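Local atomic coordinates of putative alpha-L-fucosidase (Bacteroides thetaiotaomicron VPI-5482, PDB entry 3GZA), a protein that probably hydrolyses alpha-L-fucosyl linkages at the ends of glycans, as a putative exported fucosidase of glycoside hydrolase family 29. Residues A[102-107]-A[111-116]; A[84-89]-A[94-99]; A[125-130]-A[167-172]. One frame throughout, in Å; residues are numbered along the deposited sequence. Where two conformers were deposited one is given.

Contact 1: A[102-107]-A[111-116]; sequences KWRDGK and VRDFVN
Arg104 and Asp113 meet between a loop and a helix: residues 102-107 follow a non-regular path in which Arg104, Asp105 and Gly106 all have positive phi, while 111-116 are regular turns of helix 110-121. One salt bridge joins the two. Arg104 NH1 donates to Asp113 OD2 at 2.8 Å with an N-H...O angle of 160°, and the oxygen lies near the guanidinium plane and is met on its syn side. Guanidinium and carboxylate are nevertheless turned 46° apart, and the second carboxylate oxygen is linked through water: the water accepts from NH1 and donates to Asp113 OD1, both at 2.9 Å.

The chain of Arg104 is extended from CG to NE, which carries the charge across to the helix. CG lies 3.7 Å above the Trp103 ring plane, and Trp103 CZ2 lies over one face of the guanidinium, offset toward its rim, so the long aliphatic stem and flat head of arginine both suit a neighbouring indole. Aspartate, short and directed at the loop, needs little reach. This surface salt bridge ties the long beta-alpha loop after strand 75-79 back onto helix 110-121, which follows it in the TIM-barrel-type domain.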
ATOM      1  N   LYS A 102      -0.357  -8.779  11.328  1.00 24.56           N
ATOM      2  CA  LYS A 102      -0.721  -9.985  12.105  1.00 24.99           C
ATOM      3  C   LYS A 102      -1.360  -9.671  13.460  1.00 23.55           C
ATOM      4  O   LYS A 102      -2.246 -10.413  13.919  1.00 24.86           O
ATOM      5  CB  LYS A 102       0.516 -10.853  12.324  1.00 26.16           C
ATOM      6  CG  LYS A 102       1.136 -11.400  11.043  1.00 27.89           C
ATOM      7  CD  LYS A 102       2.498 -12.027  11.349  1.00 32.88           C
ATOM      8  CE  LYS A 102       3.164 -12.666  10.086  1.00 38.44           C
ATOM      9  NZ  LYS A 102       4.553 -13.290  10.332  1.00 37.77           N
ATOM     10  N   TRP A 103      -0.940  -8.550  14.061  1.00 24.53           N
ATOM     11  CA  TRP A 103      -1.512  -8.079  15.315  1.00 25.10           C
ATOM     12  C   TRP A 103      -3.028  -7.956  15.187  1.00 25.19           C
ATOM     13  O   TRP A 103      -3.544  -7.402  14.209  1.00 26.20           O
ATOM     14  CB  TRP A 103      -0.897  -6.738  15.674  1.00 25.98           C
ATOM     15  CG  TRP A 103      -1.431  -6.131  16.916  1.00 26.67           C
ATOM     16  CD1 TRP A 103      -1.074  -6.442  18.178  1.00 28.07           C
ATOM     17  CD2 TRP A 103      -2.388  -5.062  17.017  1.00 25.79           C
ATOM     18  NE1 TRP A 103      -1.758  -5.648  19.074  1.00 27.10           N
ATOM     19  CE2 TRP A 103      -2.556  -4.788  18.390  1.00 27.85           C
ATOM     20  CE3 TRP A 103      -3.102  -4.306  16.093  1.00 26.92           C
ATOM     21  CZ2 TRP A 103      -3.429  -3.797  18.856  1.00 27.95           C
ATOM     22  CZ3 TRP A 103      -3.949  -3.337  16.556  1.00 25.51           C
ATOM     23  CH2 TRP A 103      -4.104  -3.075  17.908  1.00 28.13           C
ATOM     24  N   ARG A 104      -3.732  -8.517  16.174  1.00 24.51           N
ATOM     25  CA  ARG A 104      -5.181  -8.550  16.168  1.00 24.74           C
ATOM     26  C   ARG A 104      -5.812  -9.155  14.909  1.00 24.42           C
ATOM     27  O   ARG A 104      -6.979  -8.893  14.605  1.00 24.70           O
ATOM     28  CB  ARG A 104      -5.813  -7.217  16.562  1.00 25.70           C
ATOM     29  CG  ARG A 104      -5.592  -6.903  18.035  1.00 27.26           C
ATOM     30  CD  ARG A 104      -6.339  -5.671  18.427  1.00 28.53           C
ATOM     31  NE  ARG A 104      -6.071  -5.360  19.834  1.00 28.61           N
ATOM     32  CZ  ARG A 104      -6.525  -4.297  20.498  1.00 32.10           C
ATOM     33  NH1 ARG A 104      -7.306  -3.400  19.934  1.00 31.69           N
ATOM     34  NH2 ARG A 104      -6.163  -4.144  21.763  1.00 34.47           N
ATOM     35  N   ASP A 105      -5.060 -10.049  14.258  1.00 24.93           N
ATOM     36  CA  ASP A 105      -5.532 -10.828  13.121  0.50 25.41           C
ATOM     37  C   ASP A 105      -6.072  -9.930  12.015  1.00 24.70           C
ATOM     38  O   ASP A 105      -7.035 -10.301  11.312  1.00 25.62           O
ATOM     39  CB  ASP A 105      -6.588 -11.834  13.626  0.50 25.59           C
ATOM     40  CG  ASP A 105      -6.930 -12.940  12.611  0.50 26.82           C
ATOM     41  OD1 ASP A 105      -6.062 -13.352  11.812  0.50 27.72           O
ATOM     42  OD2 ASP A 105      -8.080 -13.397  12.651  0.50 30.04           O
ATOM     43  N   GLY A 106      -5.443  -8.772  11.886  1.00 24.73           N
ATOM     44  CA  GLY A 106      -5.844  -7.791  10.883  1.00 24.49           C
ATOM     45  C   GLY A 106      -7.176  -7.105  11.073  1.00 25.07           C
ATOM     46  O   GLY A 106      -7.685  -6.459  10.143  1.00 25.13           O
ATOM     47  N   LYS A 107      -7.728  -7.209  12.285  1.00 25.59           N
ATOM     48  CA  LYS A 107      -9.016  -6.645  12.616  1.00 24.68           C
ATOM     49  C   LYS A 107      -8.936  -5.516  13.648  1.00 24.68           C
ATOM     50  O   LYS A 107      -9.973  -4.980  14.073  1.00 26.21           O
ATOM     51  CB  LYS A 107      -9.941  -7.737  13.118  1.00 24.25           C
ATOM     52  CG  LYS A 107     -10.273  -8.788  12.090  1.00 27.05           C
ATOM     53  CD  LYS A 107     -10.955  -8.175  10.842  1.00 32.45           C
ATOM     54  CE  LYS A 107     -11.314  -9.207   9.726  1.00 34.53           C
ATOM     55  NZ  LYS A 107     -11.655  -8.514   8.434  1.00 37.52           N
ATOM     56  N   VAL A 111      -7.879   3.707  16.170  1.00 24.59           N
ATOM     57  CA  VAL A 111      -8.673   4.940  16.172  1.00 24.66           C
ATOM     58  C   VAL A 111     -10.001   4.673  16.892  1.00 26.04           C
ATOM     59  O   VAL A 111     -10.460   5.485  17.710  1.00 25.56           O
ATOM     60  CB  VAL A 111      -8.879   5.473  14.746  1.00 25.12           C
ATOM     61  CG1 VAL A 111      -9.847   6.674  14.776  1.00 24.64           C
ATOM     62  CG2 VAL A 111      -7.532   5.866  14.107  1.00 26.65           C
ATOM     63  N   ARG A 112     -10.612   3.529  16.626  1.00 25.01           N
ATOM     64  CA  ARG A 112     -11.866   3.183  17.298  1.00 24.88           C
ATOM     65  C   ARG A 112     -11.680   2.992  18.802  1.00 25.13           C
ATOM     66  O   ARG A 112     -12.428   3.505  19.624  1.00 25.34           O
ATOM     67  CB  ARG A 112     -12.504   1.974  16.683  1.00 25.46           C
ATOM     68  CG  ARG A 112     -13.893   1.798  17.281  1.00 24.71           C
ATOM     69  CD  ARG A 112     -14.841   0.959  16.509  1.00 23.98           C
ATOM     70  NE  ARG A 112     -14.911   1.289  15.109  1.00 25.69           N
ATOM     71  CZ  ARG A 112     -15.555   2.359  14.598  1.00 24.60           C
ATOM     72  NH1 ARG A 112     -16.198   3.212  15.373  1.00 25.96           N
ATOM     73  NH2 ARG A 112     -15.571   2.536  13.283  1.00 25.79           N
ATOM     74  N   ASP A 113     -10.675   2.199  19.159  1.00 24.50           N
ATOM     75  CA  ASP A 113     -10.376   1.988  20.573  1.00 25.40           C
ATOM     76  C   ASP A 113     -10.232   3.369  21.234  1.00 25.11           C
ATOM     77  O   ASP A 113     -10.796   3.642  22.301  1.00 24.54           O
ATOM     78  CB  ASP A 113      -9.053   1.263  20.733  1.00 25.04           C
ATOM     79  CG  ASP A 113      -9.106  -0.230  20.485  1.00 28.35           C
ATOM     80  OD1 ASP A 113     -10.052  -0.768  19.897  1.00 27.06           O
ATOM     81  OD2 ASP A 113      -8.110  -0.854  20.898  1.00 30.84           O
ATOM     82  N   PHE A 114      -9.477   4.237  20.587  1.00 25.22           N
ATOM     83  CA  PHE A 114      -9.139   5.563  21.109  1.00 25.02           C
ATOM     84  C   PHE A 114     -10.297   6.490  21.291  1.00 24.78           C
ATOM     85  O   PHE A 114     -10.477   7.061  22.387  1.00 24.74           O
ATOM     86  CB  PHE A 114      -8.123   6.204  20.165  1.00 25.06           C
ATOM     87  CG  PHE A 114      -7.629   7.533  20.621  1.00 25.23           C
ATOM     88  CD1 PHE A 114      -6.620   7.616  21.522  1.00 26.04           C
ATOM     89  CD2 PHE A 114      -8.158   8.708  20.122  1.00 26.98           C
ATOM     90  CE1 PHE A 114      -6.168   8.836  21.976  1.00 26.19           C
ATOM     91  CE2 PHE A 114      -7.659   9.955  20.552  1.00 27.75           C
ATOM     92  CZ  PHE A 114      -6.683  10.004  21.471  1.00 27.22           C
ATOM     93  N   VAL A 115     -11.153   6.595  20.279  1.00 25.21           N
ATOM     94  CA  VAL A 115     -12.288   7.493  20.434  1.00 25.22           C
ATOM     95  C   VAL A 115     -13.250   6.946  21.482  1.00 24.71           C
ATOM     96  O   VAL A 115     -13.833   7.703  22.280  1.00 24.62           O
ATOM     97  CB  VAL A 115     -13.025   7.796  19.117  1.00 24.44           C
ATOM     98  CG1 VAL A 115     -12.101   8.462  18.075  1.00 26.85           C
ATOM     99  CG2 VAL A 115     -13.689   6.546  18.549  1.00 25.78           C
ATOM    100  N   ASN A 116     -13.375   5.613  21.567  1.00 24.70           N
ATOM    101  CA  ASN A 116     -14.197   5.016  22.588  1.00 24.95           C
ATOM    102  C   ASN A 116     -13.659   5.348  24.002  1.00 24.47           C
ATOM    103  O   ASN A 116     -14.441   5.670  24.904  1.00 24.96           O
ATOM    104  CB  ASN A 116     -14.284   3.481  22.395  1.00 23.66           C
ATOM    105  CG  ASN A 116     -15.114   3.075  21.170  1.00 26.45           C
ATOM    106  OD1 ASN A 116     -15.804   3.891  20.552  1.00 26.62           O
ATOM    107  ND2 ASN A 116     -15.127   1.763  20.889  1.00 26.05           N
TER
HETATM  108  O   HOH W   1      -9.122  -2.676  17.849  1.00 16.48           O

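Contact 2: A[84-89]-A[94-99]; sequences TGFGLW and NPYCLK
Phe86 sets its ring edge against the face of Tyr96 across two irregular segments of a beta-alpha loop in the TIM-barrel-type domain, joined by a single beta bridge between Gly87 and Cys97. Gly87 N donates to Tyr96 O at 2.9 Å, in the carbonyl plane; the return bond from Leu98 N to Gly87 O is weak. Tyr96 is the centre of an inverse gamma turn.

Phe86 can be followed outward. CB rests against Tyr96 CE2 and CD2. With CG anti to the backbone N (chi1 -170°), the ring turns its edge to Tyr96, and CD1 stands 3.9 Å above the centre of the tyrosine ring: an edge-to-face pair with planes at 89°. Further out, CE1 and CZ come to the Cys97 carbonyl, CE1 being 3.4 Å from Cys97 O, while on the other flank CE2 touches Leu98 CD2. A flat, wholly apolar ring suits this buried place. Tyrosine adds a polar end: a water bridges its OH to Thr84 O.

Gly87, with no side chain, lets the Trp89 ring lie close against the backbone. Thr84 OG1 forms an ST turn by accepting from Phe86 N and is also bonded to Asp29. Asn94 uses both ends of its amide: OD1 makes an Asx turn with Tyr96 N, the donor standing above its carbonyl plane, while ND2 crosses to the other segment and donates to Gly85 O at 3.0 Å, the N-H...O angle being 156°.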
ATOM      1  N   THR A  84       4.837   7.481   7.640  1.00 24.71           N
ATOM      2  CA  THR A  84       5.154   6.228   6.930  1.00 24.45           C
ATOM      3  C   THR A  84       4.111   5.888   5.883  1.00 25.34           C
ATOM      4  O   THR A  84       4.369   5.093   4.999  1.00 25.13           O
ATOM      5  CB  THR A  84       5.277   5.023   7.864  1.00 24.32           C
ATOM      6  OG1 THR A  84       3.983   4.679   8.394  1.00 25.22           O
ATOM      7  CG2 THR A  84       6.310   5.271   9.000  1.00 26.27           C
ATOM      8  N   GLY A  85       2.935   6.475   6.046  1.00 24.15           N
ATOM      9  CA  GLY A  85       1.766   6.153   5.275  1.00 24.74           C
ATOM     10  C   GLY A  85       0.856   5.150   5.950  1.00 23.69           C
ATOM     11  O   GLY A  85      -0.246   4.956   5.434  1.00 24.88           O
ATOM     12  N   PHE A  86       1.282   4.511   7.050  1.00 24.91           N
ATOM     13  CA  PHE A  86       0.512   3.481   7.691  1.00 25.65           C
ATOM     14  C   PHE A  86      -0.621   4.097   8.443  1.00 25.03           C
ATOM     15  O   PHE A  86      -0.420   5.082   9.150  1.00 26.35           O
ATOM     16  CB  PHE A  86       1.385   2.772   8.686  1.00 24.67           C
ATOM     17  CG  PHE A  86       0.763   1.511   9.250  1.00 25.09           C
ATOM     18  CD1 PHE A  86       0.638   0.385   8.464  1.00 25.42           C
ATOM     19  CD2 PHE A  86       0.343   1.475  10.552  1.00 27.45           C
ATOM     20  CE1 PHE A  86       0.127  -0.783   8.946  1.00 27.07           C
ATOM     21  CE2 PHE A  86      -0.198   0.303  11.054  1.00 28.14           C
ATOM     22  CZ  PHE A  86      -0.313  -0.823  10.249  1.00 25.90           C
ATOM     23  N   GLY A  87      -1.783   3.478   8.384  1.00 23.96           N
ATOM     24  CA  GLY A  87      -2.931   3.966   9.074  1.00 23.83           C
ATOM     25  C   GLY A  87      -3.431   3.092  10.220  1.00 25.08           C
ATOM     26  O   GLY A  87      -3.577   1.895  10.076  1.00 26.23           O
ATOM     27  N   LEU A  88      -3.720   3.712  11.357  1.00 25.22           N
ATOM     28  CA  LEU A  88      -4.136   3.019  12.582  1.00 25.27           C
ATOM     29  C   LEU A  88      -5.640   2.754  12.679  1.00 25.53           C
ATOM     30  O   LEU A  88      -6.223   2.779  13.767  1.00 25.45           O
ATOM     31  CB  LEU A  88      -3.656   3.789  13.816  1.00 25.44           C
ATOM     32  CG  LEU A  88      -2.145   4.048  13.887  1.00 26.34           C
ATOM     33  CD1 LEU A  88      -1.848   4.703  15.262  1.00 27.49           C
ATOM     34  CD2 LEU A  88      -1.364   2.755  13.708  1.00 26.53           C
ATOM     35  N   TRP A  89      -6.280   2.420  11.562  1.00 25.08           N
ATOM     36  CA  TRP A  89      -7.695   2.107  11.541  1.00 24.76           C
ATOM     37  C   TRP A  89      -7.954   1.061  10.456  1.00 24.41           C
ATOM     38  O   TRP A  89      -7.056   0.731   9.676  1.00 25.00           O
ATOM     39  CB  TRP A  89      -8.580   3.365  11.380  1.00 26.38           C
ATOM     40  CG  TRP A  89      -8.688   3.985  10.009  1.00 24.07           C
ATOM     41  CD1 TRP A  89      -9.751   3.898   9.164  1.00 24.45           C
ATOM     42  CD2 TRP A  89      -7.714   4.805   9.329  1.00 23.52           C
ATOM     43  NE1 TRP A  89      -9.514   4.634   8.039  1.00 24.78           N
ATOM     44  CE2 TRP A  89      -8.282   5.198   8.116  1.00 25.41           C
ATOM     45  CE3 TRP A  89      -6.461   5.306   9.665  1.00 24.23           C
ATOM     46  CZ2 TRP A  89      -7.583   5.981   7.188  1.00 25.20           C
ATOM     47  CZ3 TRP A  89      -5.775   6.136   8.750  1.00 24.40           C
ATOM     48  CH2 TRP A  89      -6.351   6.449   7.532  1.00 25.87           C
ATOM     49  N   ASN A  94      -6.938   3.034   2.125  1.00 25.18           N
ATOM     50  CA  ASN A  94      -5.491   2.936   2.347  1.00 24.38           C
ATOM     51  C   ASN A  94      -5.209   1.501   2.782  1.00 24.98           C
ATOM     52  O   ASN A  94      -5.544   1.157   3.902  1.00 25.54           O
ATOM     53  CB  ASN A  94      -5.089   3.852   3.487  1.00 24.47           C
ATOM     54  CG  ASN A  94      -3.594   3.771   3.800  1.00 26.11           C
ATOM     55  OD1 ASN A  94      -2.850   3.092   3.123  1.00 26.48           O
ATOM     56  ND2 ASN A  94      -3.183   4.401   4.897  1.00 24.83           N
ATOM     57  N   PRO A  95      -4.665   0.651   1.904  1.00 24.77           N
ATOM     58  CA  PRO A  95      -4.446  -0.768   2.260  1.00 24.31           C
ATOM     59  C   PRO A  95      -3.314  -0.934   3.279  1.00 23.28           C
ATOM     60  O   PRO A  95      -3.190  -1.993   3.923  1.00 24.01           O
ATOM     61  CB  PRO A  95      -4.031  -1.414   0.931  1.00 23.92           C
ATOM     62  CG  PRO A  95      -3.418  -0.240   0.136  1.00 24.85           C
ATOM     63  CD  PRO A  95      -4.184   0.984   0.563  1.00 26.01           C
ATOM     64  N   TYR A  96      -2.492   0.109   3.421  1.00 24.11           N
ATOM     65  CA  TYR A  96      -1.381   0.116   4.370  1.00 23.67           C
ATOM     66  C   TYR A  96      -1.884   0.581   5.715  1.00 24.62           C
ATOM     67  O   TYR A  96      -1.725   1.737   6.124  1.00 25.46           O
ATOM     68  CB  TYR A  96      -0.317   1.088   3.879  1.00 24.20           C
ATOM     69  CG  TYR A  96       1.057   0.954   4.456  1.00 25.07           C
ATOM     70  CD1 TYR A  96       1.672  -0.284   4.609  1.00 25.22           C
ATOM     71  CD2 TYR A  96       1.813   2.075   4.769  1.00 24.86           C
ATOM     72  CE1 TYR A  96       2.992  -0.401   5.046  1.00 25.83           C
ATOM     73  CE2 TYR A  96       3.121   1.941   5.229  1.00 24.53           C
ATOM     74  CZ  TYR A  96       3.695   0.718   5.357  1.00 26.01           C
ATOM     75  OH  TYR A  96       5.034   0.605   5.705  1.00 26.18           O
ATOM     76  N   CYS A  97      -2.633  -0.319   6.322  1.00 23.60           N
ATOM     77  CA  CYS A  97      -3.319  -0.039   7.597  1.00 24.36           C
ATOM     78  C   CYS A  97      -3.378  -1.315   8.436  1.00 24.48           C
ATOM     79  O   CYS A  97      -2.762  -2.332   8.107  1.00 25.18           O
ATOM     80  CB  CYS A  97      -4.694   0.551   7.329  1.00 26.54           C
ATOM     81  SG  CYS A  97      -5.949  -0.609   6.696  1.00 25.42           S
ATOM     82  N   LEU A  98      -4.164  -1.250   9.512  1.00 24.68           N
ATOM     83  CA  LEU A  98      -4.260  -2.382  10.426  1.00 24.41           C
ATOM     84  C   LEU A  98      -4.779  -3.672   9.821  1.00 24.69           C
ATOM     85  O   LEU A  98      -4.566  -4.773  10.398  1.00 24.34           O
ATOM     86  CB  LEU A  98      -4.976  -1.951  11.705  1.00 23.77           C
ATOM     87  CG  LEU A  98      -4.148  -0.981  12.545  1.00 24.35           C
ATOM     88  CD1 LEU A  98      -5.106  -0.416  13.647  1.00 26.11           C
ATOM     89  CD2 LEU A  98      -2.866  -1.598  13.162  1.00 24.91           C
ATOM     90  N   LYS A  99      -5.435  -3.601   8.662  1.00 24.87           N
ATOM     91  CA  LYS A  99      -5.842  -4.817   7.951  1.00 23.63           C
ATOM     92  C   LYS A  99      -4.617  -5.659   7.522  1.00 24.21           C
ATOM     93  O   LYS A  99      -4.761  -6.862   7.320  1.00 23.76           O
ATOM     94  CB  LYS A  99      -6.651  -4.474   6.695  1.00 24.43           C
ATOM     95  CG  LYS A  99      -7.998  -3.885   6.979  1.00 25.76           C
ATOM     96  CD  LYS A  99      -8.789  -3.671   5.725  1.00 26.25           C
ATOM     97  CE  LYS A  99     -10.207  -3.231   5.979  1.00 27.45           C
ATOM     98  NZ  LYS A  99     -11.038  -4.309   6.607  1.00 24.28           N
TER
HETATM   99  O   HOH W   2       6.594   2.944   4.892  1.00 12.10           O
HETATM  100  O   HOH W   3      -0.369   4.868   2.714  1.00 12.74           O

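Contact 3: A[125-130]-A[167-172]; sequences PGIYIG and TELCTR
Leu169 pushes its two methyl groups against a pair of isoleucines on the neighbouring strand. CD1 meets Ile129 CD1 tip to tip at 3.6 Å and lies 3.9 Å from Ile129 CG1, whereas CD2 approaches Ile127 CD1 at 4.1 Å, the two side chains lying aslant. The forked end of leucine thus serves two strand residues at once. Ile127 CD1 also reaches the helix backbone, 3.8 Å from Leu169 O.

Ile127 and Ile129 are two apart in the strand and therefore point to the same face, toward the helix, while Tyr128 between them turns the other way. In both isoleucines CG1 is anti to the carbonyl carbon (chi1 -63° and -54°), and chi2 is extended, which sends CD1 out toward Leu169. Beta-branched residues fit the extended backbone, and their unbranched arms supply the reach. No hydrogen bond crosses this apolar interface.

Among the polar groups of 167-172, Thr171 OG1 donates to Thr167 O at 2.7 Å, and Glu168 O accepts from both Thr171 N and Arg172 N; the Glu168 carboxylate is bonded outside, to Trp89 and Ser91.

The contact is that of a barrel strand with an outer helix. Strand 124-129 runs parallel between strands 75-79 and 178-181, Ile179 of the latter touching both isoleucines. Val111 of helix 110-121 also packs on Ile127, and Cys170 packs against Val199 and Tyr202 of helix 196-202.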
ATOM      1  N   PRO A 125     -12.591  13.446  21.681  1.00 25.27           N
ATOM      2  CA  PRO A 125     -11.595  12.903  20.768  1.00 25.14           C
ATOM      3  C   PRO A 125     -11.396  13.659  19.512  1.00 25.50           C
ATOM      4  O   PRO A 125     -12.368  14.091  18.928  1.00 25.03           O
ATOM      5  CB  PRO A 125     -12.182  11.514  20.394  1.00 26.21           C
ATOM      6  CG  PRO A 125     -13.606  11.683  20.529  1.00 27.22           C
ATOM      7  CD  PRO A 125     -13.872  12.716  21.572  1.00 25.99           C
ATOM      8  N   GLY A 126     -10.154  13.830  19.117  1.00 25.36           N
ATOM      9  CA  GLY A 126      -9.815  14.378  17.822  1.00 25.93           C
ATOM     10  C   GLY A 126      -8.898  13.428  17.067  1.00 25.54           C
ATOM     11  O   GLY A 126      -8.347  12.516  17.623  1.00 24.94           O
ATOM     12  N   ILE A 127      -8.705  13.712  15.778  1.00 25.70           N
ATOM     13  CA  ILE A 127      -7.885  12.844  14.922  1.00 26.16           C
ATOM     14  C   ILE A 127      -6.868  13.682  14.162  1.00 26.04           C
ATOM     15  O   ILE A 127      -7.207  14.733  13.597  1.00 25.68           O
ATOM     16  CB  ILE A 127      -8.741  12.022  13.969  1.00 25.91           C
ATOM     17  CG1 ILE A 127      -9.681  11.042  14.723  1.00 26.64           C
ATOM     18  CG2 ILE A 127      -7.806  11.188  13.082  1.00 27.68           C
ATOM     19  CD1 ILE A 127     -10.690  10.269  13.866  1.00 26.48           C
ATOM     20  N   TYR A 128      -5.626  13.239  14.181  1.00 25.46           N
ATOM     21  CA  TYR A 128      -4.541  13.854  13.427  1.00 25.49           C
ATOM     22  C   TYR A 128      -4.286  12.987  12.201  1.00 25.92           C
ATOM     23  O   TYR A 128      -4.232  11.735  12.288  1.00 25.96           O
ATOM     24  CB  TYR A 128      -3.317  13.933  14.332  1.00 26.27           C
ATOM     25  CG  TYR A 128      -1.961  14.357  13.819  1.00 27.59           C
ATOM     26  CD1 TYR A 128      -1.268  13.633  12.855  1.00 25.95           C
ATOM     27  CD2 TYR A 128      -1.349  15.489  14.341  1.00 28.51           C
ATOM     28  CE1 TYR A 128      -0.023  14.024  12.429  1.00 27.17           C
ATOM     29  CE2 TYR A 128      -0.098  15.867  13.931  1.00 26.92           C
ATOM     30  CZ  TYR A 128       0.561  15.130  12.957  1.00 25.55           C
ATOM     31  OH  TYR A 128       1.839  15.507  12.579  1.00 25.83           O
ATOM     32  N   ILE A 129      -4.087  13.640  11.079  1.00 25.24           N
ATOM     33  CA  ILE A 129      -3.888  12.936   9.810  1.00 25.15           C
ATOM     34  C   ILE A 129      -2.681  13.570   9.135  1.00 26.23           C
ATOM     35  O   ILE A 129      -2.682  14.765   8.845  1.00 26.70           O
ATOM     36  CB  ILE A 129      -5.142  13.105   8.899  1.00 25.83           C
ATOM     37  CG1 ILE A 129      -6.405  12.670   9.639  1.00 27.09           C
ATOM     38  CG2 ILE A 129      -4.948  12.258   7.599  1.00 27.89           C
ATOM     39  CD1 ILE A 129      -7.712  12.960   8.865  1.00 28.69           C
ATOM     40  N   GLY A 130      -1.676  12.756   8.835  1.00 25.48           N
ATOM     41  CA  GLY A 130      -0.488  13.218   8.127  1.00 25.71           C
ATOM     42  C   GLY A 130      -0.616  12.855   6.657  1.00 26.02           C
ATOM     43  O   GLY A 130      -0.662  11.667   6.284  1.00 26.51           O
ATOM     44  N   THR A 167     -12.681  11.187   4.755  1.00 23.78           N
ATOM     45  CA  THR A 167     -14.118  10.867   4.808  1.00 24.92           C
ATOM     46  C   THR A 167     -14.350   9.702   5.777  1.00 25.47           C
ATOM     47  O   THR A 167     -15.299   9.738   6.591  1.00 24.04           O
ATOM     48  CB  THR A 167     -14.672  10.539   3.410  1.00 26.31           C
ATOM     49  OG1 THR A 167     -14.485  11.670   2.553  1.00 24.87           O
ATOM     50  CG2 THR A 167     -16.200  10.243   3.453  1.00 25.74           C
ATOM     51  N   GLU A 168     -13.527   8.673   5.695  1.00 25.83           N
ATOM     52  CA  GLU A 168     -13.692   7.528   6.625  1.00 24.48           C
ATOM     53  C   GLU A 168     -13.605   8.013   8.056  1.00 24.85           C
ATOM     54  O   GLU A 168     -14.419   7.625   8.926  1.00 25.43           O
ATOM     55  CB  GLU A 168     -12.624   6.450   6.375  1.00 24.39           C
ATOM     56  CG  GLU A 168     -12.788   5.702   5.083  1.00 24.62           C
ATOM     57  CD  GLU A 168     -11.747   4.631   4.849  1.00 24.91           C
ATOM     58  OE1 GLU A 168     -10.643   4.733   5.404  1.00 24.92           O
ATOM     59  OE2 GLU A 168     -12.056   3.696   4.049  1.00 25.74           O
ATOM     60  N   LEU A 169     -12.556   8.775   8.341  1.00 23.79           N
ATOM     61  CA  LEU A 169     -12.297   9.253   9.703  1.00 25.27           C
ATOM     62  C   LEU A 169     -13.357  10.185  10.230  1.00 25.85           C
ATOM     63  O   LEU A 169     -13.633  10.199  11.442  1.00 24.85           O
ATOM     64  CB  LEU A 169     -10.892   9.820   9.799  1.00 25.74           C
ATOM     65  CG  LEU A 169      -9.774   8.780   9.596  1.00 25.32           C
ATOM     66  CD1 LEU A 169      -8.409   9.398   9.212  1.00 25.81           C
ATOM     67  CD2 LEU A 169      -9.627   7.770  10.801  1.00 26.05           C
ATOM     68  N   CYS A 170     -14.012  10.910   9.322  1.00 24.95           N
ATOM     69  CA  CYS A 170     -15.089  11.874   9.697  1.00 25.01           C
ATOM     70  C   CYS A 170     -16.476  11.278   9.726  1.00 24.80           C
ATOM     71  O   CYS A 170     -17.421  11.970  10.111  1.00 25.76           O
ATOM     72  CB  CYS A 170     -15.094  13.082   8.756  1.00 25.15           C
ATOM     73  SG  CYS A 170     -13.679  14.204   8.954  1.00 27.85           S
ATOM     74  N   THR A 171     -16.632  10.028   9.280  1.00 24.70           N
ATOM     75  CA  THR A 171     -17.963   9.409   9.231  1.00 24.12           C
ATOM     76  C   THR A 171     -18.136   8.166  10.085  1.00 24.30           C
ATOM     77  O   THR A 171     -19.276   7.811  10.375  1.00 25.13           O
ATOM     78  CB  THR A 171     -18.387   9.057   7.785  1.00 24.76           C
ATOM     79  OG1 THR A 171     -17.401   8.153   7.211  1.00 25.52           O
ATOM     80  CG2 THR A 171     -18.481  10.370   6.943  1.00 24.27           C
ATOM     81  N   ARG A 172     -17.054   7.531  10.490  1.00 24.16           N
ATOM     82  CA  ARG A 172     -17.198   6.237  11.167  1.00 25.22           C
ATOM     83  C   ARG A 172     -16.793   6.239  12.637  1.00 25.75           C
ATOM     84  O   ARG A 172     -16.840   5.179  13.254  1.00 26.59           O
ATOM     85  CB  ARG A 172     -16.311   5.219  10.444  1.00 25.83           C
ATOM     86  CG  ARG A 172     -16.634   5.006   9.009  1.00 26.04           C
ATOM     87  CD  ARG A 172     -15.617   4.082   8.354  1.00 27.28           C
ATOM     88  NE  ARG A 172     -15.913   3.878   6.937  1.00 28.18           N
ATOM     89  CZ  ARG A 172     -15.211   3.024   6.187  1.00 29.26           C
ATOM     90  NH1 ARG A 172     -14.198   2.355   6.707  1.00 30.62           N
ATOM     91  NH2 ARG A 172     -15.528   2.880   4.921  1.00 30.29           N
TER

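Along the chain contact 2 comes first, then contact 1, then contact 3, all within the TIM-barrel-type domain, with centres 11 Å (contacts 1 and 2), 13 Å (2 and 3) and 15 Å (1 and 3) apart. Contacts 1 and 2 share one long loop and the helix after it; Val111 N makes a probable hydrogen bond to Leu88 O at 3.1 Å. Trp89 NE1 connects contacts 2 and 3 by a probable hydrogen bond to Glu168 OE1 at 2.9 Å. Val111 CG1 and Ile127 CD1, 3.8 Å apart, join contacts 1 and 3. The Thr84 side chain lies about 10 Å from the sodium ion bound at His31, Asp34 and Ile36. Contacts 1 and 2 also touch the second subunit.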